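Local coordinates for putative DNA-binding protein (Salmonella choleraesuis, PDB 2HX0) that probably binds DNA and holds magnesium ions at a site built from histidines, at residues 17-22 against 42-47; 57-62 against 74-79; 93-96 against 102-105; 133-136 against 141-144. The protein carries 2 engineered substitutions. All blocks are in the same frame, centred on the assembly; numbering follows the deposited sequence.

Followed from the N terminus, the four contacts come in series: each closes before the next opens, and none nests or crosses. Contact 1 closes the loop that carries helix 31-42, setting strand 15-25 against the loop before strand 47-56. Contact 2 closes the excursion through strands 59-62 and 70-73, where the chain turns corners into and out of it. Contact 3 is the hairpin of strands 89-97 and 103-108, directly beside contact 2, with Ile79 N 2.9 Å from Ala95 O in a probable hydrogen bond. Contact 4 closes a separate hairpin, 128-134 with 141-147. Contacts 1 to 3 all reach the large antiparallel sheet; contacts 3 and 4 both meet the third subunit.

Contact 1: residues 17-22 against 42-47; sequences TARFYA and NQLRAA. Engineered in segment 42-47: Arg45 (natural residue His).
Tyr21 and Leu44 meet where the strand at the edge of this chain's PCC-domain sheet, which the second subunit extends, passes the end of helix 31-42, and the contact illustrates how one aromatic side chain can span such a junction. The tyrosine leaves the strand with CG anti to its carbonyl carbon (chi1 -64°), which sends the ring across to the loop, where Tyr21 CE1 lies 3.7 Å from Leu44 CD2. The two side chains run past each other in opposite directions. At the other meta carbon, Tyr21 CE2 is 3.8 Å from Asn42 CG, the amide plane being inclined by 47° to the ring. Gln43, the first residue to leave helical angles, closes the helix with positive phi in a Schellman motif, after which the buried Leu44 follows. Phe38, earlier in the helix, meets the tyrosine ring nearly at right angles. The phenol oxygen has its own clamp: Arg19, bent at chi3, reaches along the strand and holds Tyr21 OH side-on, through NE at 2.7 Å and NH2 at 2.8 Å, with the oxygen close to the guanidinium plane. This double grip limits rotation of the arginine head, and Arg19 NH2 approaches Leu44 CD2 to 4.2 Å.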
# COMPACT_ATOMS: atom_id res chain seq x y z
N THR A 17 -17.37 -6.68 4.59
CA THR A 17 -17.45 -5.32 4.08
C THR A 17 -16.42 -4.63 4.97
O THR A 17 -15.92 -5.23 5.92
CB THR A 17 -18.82 -4.69 4.36
OG1 THR A 17 -19.08 -4.71 5.77
CG2 THR A 17 -19.91 -5.47 3.64
N ALA A 18 -16.08 -3.38 4.67
CA ALA A 18 -15.12 -2.69 5.50
C ALA A 18 -15.62 -1.32 5.91
O ALA A 18 -16.37 -0.68 5.19
CB ALA A 18 -13.79 -2.55 4.77
N ARG A 19 -15.21 -0.90 7.11
CA ARG A 19 -15.53 0.41 7.63
C ARG A 19 -14.15 1.07 7.70
O ARG A 19 -13.20 0.45 8.17
CB ARG A 19 -16.14 0.29 9.03
CG ARG A 19 -16.65 1.61 9.60
CD ARG A 19 -17.43 1.41 10.89
NE ARG A 19 -16.60 0.89 11.97
CZ ARG A 19 -16.73 -0.31 12.51
NH1 ARG A 19 -17.66 -1.15 12.08
NH2 ARG A 19 -15.93 -0.68 13.51
N PHE A 20 -14.04 2.31 7.22
CA PHE A 20 -12.74 2.98 7.25
C PHE A 20 -12.67 4.14 8.21
O PHE A 20 -13.67 4.81 8.48
CB PHE A 20 -12.37 3.46 5.85
CG PHE A 20 -12.16 2.34 4.88
CD1 PHE A 20 -13.23 1.81 4.16
CD2 PHE A 20 -10.90 1.78 4.72
CE1 PHE A 20 -13.04 0.72 3.30
CE2 PHE A 20 -10.70 0.69 3.87
CZ PHE A 20 -11.78 0.17 3.16
N TYR A 21 -11.47 4.37 8.71
CA TYR A 21 -11.21 5.45 9.65
C TYR A 21 -10.05 6.29 9.13
O TYR A 21 -9.05 5.76 8.66
CB TYR A 21 -10.82 4.90 11.02
CG TYR A 21 -11.90 4.11 11.72
CD1 TYR A 21 -12.09 2.76 11.44
CD2 TYR A 21 -12.72 4.71 12.67
CE1 TYR A 21 -13.07 2.03 12.10
CE2 TYR A 21 -13.70 3.99 13.33
CZ TYR A 21 -13.87 2.65 13.04
OH TYR A 21 -14.84 1.93 13.71
N ALA A 22 -10.20 7.61 9.21
CA ALA A 22 -9.13 8.49 8.76
C ALA A 22 -8.60 9.23 9.97
O ALA A 22 -9.38 9.74 10.78
CB ALA A 22 -9.65 9.48 7.72
N ASN A 42 -11.73 2.31 19.42
CA ASN A 42 -12.80 1.85 18.54
C ASN A 42 -13.04 0.34 18.61
O ASN A 42 -13.85 -0.19 17.84
CB ASN A 42 -12.49 2.27 17.11
CG ASN A 42 -12.42 3.77 16.95
OD1 ASN A 42 -11.33 4.36 16.90
ND2 ASN A 42 -13.58 4.41 16.89
N GLN A 43 -12.37 -0.33 19.53
CA GLN A 43 -12.50 -1.77 19.71
C GLN A 43 -12.43 -2.51 18.38
O GLN A 43 -13.27 -3.35 18.06
CB GLN A 43 -13.82 -2.09 20.41
CG GLN A 43 -13.87 -1.62 21.86
CD GLN A 43 -12.90 -2.37 22.74
OE1 GLN A 43 -13.07 -3.57 22.98
NE2 GLN A 43 -11.87 -1.69 23.22
N LEU A 44 -11.40 -2.19 17.59
CA LEU A 44 -11.22 -2.83 16.29
C LEU A 44 -10.75 -4.27 16.49
O LEU A 44 -9.80 -4.53 17.24
CB LEU A 44 -10.20 -2.04 15.47
CG LEU A 44 -10.55 -0.56 15.26
CD1 LEU A 44 -9.51 0.08 14.34
CD2 LEU A 44 -11.95 -0.43 14.67
N ARG A 45 -11.40 -5.21 15.80
CA ARG A 45 -11.06 -6.62 15.93
C ARG A 45 -10.43 -7.25 14.69
O ARG A 45 -9.93 -8.37 14.76
CB ARG A 45 -12.31 -7.44 16.29
CG ARG A 45 -13.05 -6.99 17.55
CD ARG A 45 -12.16 -7.02 18.78
NE ARG A 45 -11.65 -8.36 19.08
CZ ARG A 45 -12.40 -9.37 19.53
NH1 ARG A 45 -11.84 -10.55 19.77
NH2 ARG A 45 -13.70 -9.20 19.73
N ALA A 46 -10.45 -6.55 13.56
CA ALA A 46 -9.87 -7.09 12.33
C ALA A 46 -9.55 -5.94 11.39
O ALA A 46 -10.26 -5.70 10.42
CB ALA A 46 -10.85 -8.05 11.67
N ALA A 47 -8.46 -5.24 11.68
CA ALA A 47 -8.10 -4.07 10.89
C ALA A 47 -6.80 -4.22 10.12
O ALA A 47 -6.03 -5.14 10.34
CB ALA A 47 -8.02 -2.84 11.82

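Contact 2: residues 57-62 against 74-79; sequences TDVALR and GTFEVI
Val59 brings one methyl against the ring of Phe76, while the carbonyl of Thr57 comes to the ring's edge, so two different approaches to one aromatic group define this contact, which joins strands 59-62 and 75-86 of the antiparallel sheet of the PCC domain. Val59 CG2 lies 4.1 Å from the Phe76 ring centroid, off-centre and 30° from the normal, in a CH-pi contact whose closest atom is Phe76 CD1 at 3.6 Å. The valine and phenylalanine side chains cross at a slant. Phe76 can be met in this way because its CG stands anti to its carbonyl carbon, which turns the ring toward strand 59-62. Thr57 O lies in the plane of the same ring, 4.0 Å from Phe76 CD1.

More strongly, Gly74 N donates a hydrogen bond of 2.8 Å to Thr57 O. A CA-H...O contact runs the other way, from Thr57 CA to Gly74 O at 3.3 Å, so the two backbones are stitched where both turn a corner between sheet faces. Asp58 braces the corner through Thr73 and Thr113. Beyond Phe76, strand 75-86 carries Glu77, a magnesium ligand in a structure of this protein, which here forms a salt bridge with Arg115. The directional backbone bond is consistent with fixing how the two corners lie together, with the less directional CH-pi contact beside it.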
# COMPACT_ATOMS: atom_id res chain seq x y z
N THR A 57 11.00 10.97 12.70
CA THR A 57 12.27 11.46 13.21
C THR A 57 13.02 10.24 13.72
O THR A 57 14.14 9.95 13.29
CB THR A 57 12.05 12.46 14.35
OG1 THR A 57 11.41 13.64 13.83
CG2 THR A 57 13.38 12.85 14.98
N ASP A 58 12.40 9.51 14.65
CA ASP A 58 13.00 8.30 15.18
C ASP A 58 12.36 7.12 14.45
O ASP A 58 11.15 7.13 14.19
CB ASP A 58 12.74 8.16 16.68
CG ASP A 58 13.32 9.31 17.47
OD1 ASP A 58 14.50 9.66 17.25
OD2 ASP A 58 12.59 9.87 18.32
N VAL A 59 13.16 6.12 14.11
CA VAL A 59 12.66 4.95 13.42
C VAL A 59 13.17 3.69 14.10
O VAL A 59 14.36 3.58 14.41
CB VAL A 59 13.10 4.94 11.94
CG1 VAL A 59 12.54 3.71 11.24
CG2 VAL A 59 12.64 6.21 11.25
N ALA A 60 12.27 2.74 14.34
CA ALA A 60 12.60 1.48 14.98
C ALA A 60 12.19 0.35 14.05
O ALA A 60 11.00 0.16 13.78
CB ALA A 60 11.87 1.36 16.32
N LEU A 61 13.17 -0.38 13.54
CA LEU A 61 12.91 -1.48 12.63
C LEU A 61 13.66 -2.74 13.00
O LEU A 61 14.78 -2.69 13.49
CB LEU A 61 13.32 -1.09 11.20
CG LEU A 61 12.53 0.02 10.50
CD1 LEU A 61 13.22 0.38 9.20
CD2 LEU A 61 11.11 -0.45 10.26
N ARG A 62 13.03 -3.89 12.76
CA ARG A 62 13.68 -5.17 13.00
C ARG A 62 13.86 -5.73 11.60
O ARG A 62 12.88 -6.06 10.92
CB ARG A 62 12.77 -6.09 13.83
CG ARG A 62 13.46 -7.37 14.28
CD ARG A 62 12.52 -8.24 15.10
NE ARG A 62 11.43 -8.77 14.28
CZ ARG A 62 10.43 -9.51 14.74
NH1 ARG A 62 10.37 -9.82 16.03
NH2 ARG A 62 9.49 -9.95 13.91
N GLY A 74 16.72 10.69 12.48
CA GLY A 74 17.08 11.58 11.41
C GLY A 74 15.85 12.22 10.80
O GLY A 74 14.91 12.60 11.51
N THR A 75 15.86 12.34 9.48
CA THR A 75 14.75 12.93 8.75
C THR A 75 14.30 11.90 7.73
O THR A 75 14.97 11.68 6.73
CB THR A 75 15.21 14.21 8.03
OG1 THR A 75 15.77 15.12 8.98
CG2 THR A 75 14.04 14.87 7.33
N PHE A 76 13.16 11.27 8.00
CA PHE A 76 12.64 10.25 7.10
C PHE A 76 11.22 10.50 6.63
O PHE A 76 10.42 11.14 7.31
CB PHE A 76 12.66 8.89 7.78
CG PHE A 76 14.02 8.44 8.24
CD1 PHE A 76 14.49 8.77 9.51
CD2 PHE A 76 14.81 7.65 7.41
CE1 PHE A 76 15.74 8.31 9.95
CE2 PHE A 76 16.05 7.19 7.84
CZ PHE A 76 16.52 7.52 9.12
N GLU A 77 10.92 9.96 5.45
CA GLU A 77 9.57 10.05 4.90
C GLU A 77 9.02 8.64 4.99
O GLU A 77 9.75 7.67 4.74
CB GLU A 77 9.59 10.48 3.44
CG GLU A 77 10.05 11.91 3.21
CD GLU A 77 9.10 12.91 3.82
OE1 GLU A 77 7.93 12.98 3.38
OE2 GLU A 77 9.51 13.64 4.75
N VAL A 78 7.75 8.52 5.36
CA VAL A 78 7.14 7.20 5.42
C VAL A 78 6.65 6.90 4.01
O VAL A 78 5.78 7.60 3.48
CB VAL A 78 5.96 7.17 6.39
CG1 VAL A 78 5.23 5.83 6.27
CG2 VAL A 78 6.45 7.36 7.81
N ILE A 79 7.21 5.86 3.40
CA ILE A 79 6.83 5.50 2.04
C ILE A 79 5.68 4.51 2.07
O ILE A 79 4.77 4.58 1.24
CB ILE A 79 8.04 4.91 1.28
CG1 ILE A 79 9.11 5.99 1.11
CG2 ILE A 79 7.60 4.37 -0.08
CD1 ILE A 79 10.19 5.80 0.10

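Contact 3: residues 93-96 against 102-105; sequences HLAV and VMLG. Engineered in segment 102-105: Val102 (natural residue Ala). With MG (magnesium ion), chain B.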
# COMPACT_ATOMS: atom_id res chain seq x y z
N HIS A 93 4.80 -3.70 8.79
CA HIS A 93 6.09 -3.50 8.15
C HIS A 93 6.17 -2.06 7.69
O HIS A 93 5.17 -1.48 7.26
CB HIS A 93 6.27 -4.46 6.97
CG HIS A 93 6.54 -5.87 7.39
ND1 HIS A 93 6.74 -6.89 6.49
CD2 HIS A 93 6.67 -6.43 8.62
CE1 HIS A 93 6.98 -8.02 7.14
NE2 HIS A 93 6.95 -7.76 8.44
N LEU A 94 7.36 -1.48 7.79
CA LEU A 94 7.56 -0.08 7.44
C LEU A 94 8.71 0.14 6.47
O LEU A 94 9.73 -0.53 6.55
CB LEU A 94 7.83 0.72 8.72
CG LEU A 94 8.30 2.18 8.63
CD1 LEU A 94 7.17 3.07 8.13
CD2 LEU A 94 8.76 2.64 10.01
N ALA A 95 8.51 1.09 5.55
CA ALA A 95 9.54 1.46 4.59
C ALA A 95 9.67 2.99 4.67
O ALA A 95 8.68 3.70 4.56
CB ALA A 95 9.14 1.04 3.17
N VAL A 96 10.89 3.47 4.90
CA VAL A 96 11.13 4.91 4.99
C VAL A 96 12.21 5.32 3.99
O VAL A 96 13.04 4.51 3.59
CB VAL A 96 11.60 5.33 6.41
CG1 VAL A 96 10.50 5.09 7.43
CG2 VAL A 96 12.86 4.56 6.79
N VAL A 102 17.22 7.22 -0.52
CA VAL A 102 17.53 5.84 -0.15
C VAL A 102 16.49 5.30 0.81
O VAL A 102 16.05 6.00 1.72
CB VAL A 102 18.92 5.74 0.52
CG1 VAL A 102 19.21 4.31 0.91
CG2 VAL A 102 19.98 6.27 -0.43
N MSE A 103 16.09 4.05 0.61
CA MSE A 103 15.08 3.46 1.47
C MSE A 103 15.57 2.35 2.38
O MSE A 103 16.58 1.70 2.11
CB MSE A 103 13.91 2.98 0.62
CG MSE A 103 13.07 4.13 0.06
SE MSE A 103 11.75 3.54 -1.20
CE MSE A 103 10.61 2.54 -0.01
N LEU A 104 14.85 2.17 3.48
CA LEU A 104 15.14 1.14 4.47
C LEU A 104 13.80 0.51 4.83
O LEU A 104 12.80 1.22 4.97
CB LEU A 104 15.76 1.74 5.73
CG LEU A 104 17.24 2.11 5.72
CD1 LEU A 104 17.58 2.87 7.00
CD2 LEU A 104 18.07 0.84 5.61
N GLY A 105 13.78 -0.80 4.98
CA GLY A 105 12.53 -1.46 5.32
C GLY A 105 12.70 -2.60 6.29
O GLY A 105 13.78 -3.20 6.39
MG MG B . 6.98 -9.18 10.11
O HOH W 1 16.04 5.42 4.49
O HOH W 2 7.11 -11.30 8.77
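On the strand that sets Val96 against Leu104, the flat group is the imidazole of His93. His93 NE2 binds the magnesium ion at 2.2 Å; water 2, 2.5 Å from the ion, lies at the ring edge, in its plane. The rings of His91 and His107, the other protein ligands, meet the imidazole at about 80° each. Its second nitrogen, ND1, is hydrogen-bonded to Val78 O of the third subunit; this bond and the metal bond together fix the ring's rotation, so the metal site is tied to the subunit interface.

The same strand, 89-97, pairs with 103-108 in an antiparallel beta hairpin, the axes 4.7 Å apart. Val96 and Leu104 form a hydrogen-bonded pair, with Val96 N to Leu104 O and Leu104 N to Val96 O both 3.0 Å and both nearly linear with the carbonyls. On the side of the sheet shared by Val96 and Leu104, CG2 of the valine rests 4.2 Å from CB of the leucine. The opposite face carries Ala95, whose CB takes the CE methyl of Met103 at 3.8 Å. This selenomethionine bends at chi3 (67°) to bring its tip back over the alanine, and it also packs on Met103 of the third subunit. At the turn end, water 1 donates to Val96 O and, at 2.8 Å, to O of Val102, an engineered residue.

Contact 4: residues 133-136 against 141-144; sequences QPCA and DELH
Gln133 O receives the backbone N-H of Glu142 at 2.8 Å, the donor standing 41° out of the carbonyl plane, and the CA of Asp141 leans on the same oxygen. The return bond, Gln133 N to Glu142 O, is 3.0 Å and lies in the carbonyl plane, making these residues a hydrogen-bonded pair of an antiparallel hairpin. Pro134 and Asp141 follow as a non-hydrogen-bonded pair, a position where no N-H is needed; Asp141 OD1 merely packs against the proline ring, 3.5 Å from Pro134 CB, because the carboxylate turns back toward the partner strand.

Among the side chains, Gln133 CG packs on His144 CB at 3.5 Å, the amide and imidazole planes almost perpendicular. Cys135 CB touches Glu142 CG at 3.5 Å, while Glu142 OE2 is hydrogen-bonded to Ser138 in the hairpin loop. Glu142 also lies about 5 Å, side chain to side chain, from His91 of the metal site. The hairpin of strands 128-134 and 141-147 forms a small sheet apart from the main one; Arg24 of the third subunit, on its strand 15-25, packs on Cys135 and Glu142, and Glu119 of that subunit's strand 113-124 meets Leu143.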
# COMPACT_ATOMS: atom_id res chain seq x y z
N GLN A 133 -2.62 -17.03 16.71
CA GLN A 133 -2.60 -18.38 17.25
C GLN A 133 -1.33 -19.10 16.81
O GLN A 133 -0.84 -18.88 15.70
CB GLN A 133 -3.82 -19.15 16.75
CG GLN A 133 -5.14 -18.42 16.93
CD GLN A 133 -5.55 -18.30 18.38
OE1 GLN A 133 -6.52 -17.60 18.70
NE2 GLN A 133 -4.84 -18.98 19.27
N PRO A 134 -0.79 -19.97 17.67
CA PRO A 134 0.44 -20.69 17.31
C PRO A 134 0.31 -21.57 16.08
O PRO A 134 -0.62 -22.37 15.95
CB PRO A 134 0.75 -21.49 18.58
CG PRO A 134 -0.60 -21.70 19.19
CD PRO A 134 -1.26 -20.36 19.01
N CYS A 135 1.24 -21.39 15.15
CA CYS A 135 1.28 -22.17 13.92
C CYS A 135 2.35 -23.24 14.12
O CYS A 135 3.51 -22.93 14.38
CB CYS A 135 1.66 -21.27 12.74
SG CYS A 135 1.89 -22.16 11.17
N ALA A 136 1.95 -24.50 13.99
CA ALA A 136 2.89 -25.61 14.16
C ALA A 136 3.93 -25.65 13.05
O ALA A 136 4.99 -26.25 13.19
CB ALA A 136 2.12 -26.93 14.21
N ASP A 141 3.33 -17.40 16.56
CA ASP A 141 1.90 -17.12 16.58
C ASP A 141 1.62 -16.39 15.27
O ASP A 141 2.25 -15.37 14.98
CB ASP A 141 1.53 -16.25 17.77
CG ASP A 141 1.80 -16.92 19.10
OD1 ASP A 141 1.49 -18.12 19.24
OD2 ASP A 141 2.32 -16.24 20.01
N GLU A 142 0.69 -16.91 14.48
CA GLU A 142 0.36 -16.33 13.19
C GLU A 142 -1.09 -15.88 13.11
O GLU A 142 -1.91 -16.24 13.95
CB GLU A 142 0.64 -17.34 12.08
CG GLU A 142 2.06 -17.90 12.09
CD GLU A 142 3.11 -16.86 11.71
OE1 GLU A 142 2.73 -15.72 11.38
OE2 GLU A 142 4.32 -17.19 11.75
N LEU A 143 -1.39 -15.10 12.08
CA LEU A 143 -2.74 -14.59 11.89
C LEU A 143 -3.80 -15.67 11.73
O LEU A 143 -3.67 -16.57 10.90
CB LEU A 143 -2.78 -13.66 10.67
CG LEU A 143 -4.14 -13.05 10.35
CD1 LEU A 143 -4.58 -12.12 11.49
CD2 LEU A 143 -4.05 -12.28 9.04
N HIS A 144 -4.84 -15.57 12.54
CA HIS A 144 -5.96 -16.50 12.50
C HIS A 144 -7.19 -15.64 12.22
O HIS A 144 -7.39 -14.62 12.88
CB HIS A 144 -6.11 -17.23 13.84
CG HIS A 144 -7.31 -18.11 13.91
ND1 HIS A 144 -7.54 -19.14 13.02
CD2 HIS A 144 -8.36 -18.13 14.76
CE1 HIS A 144 -8.67 -19.74 13.32
NE2 HIS A 144 -9.19 -19.15 14.37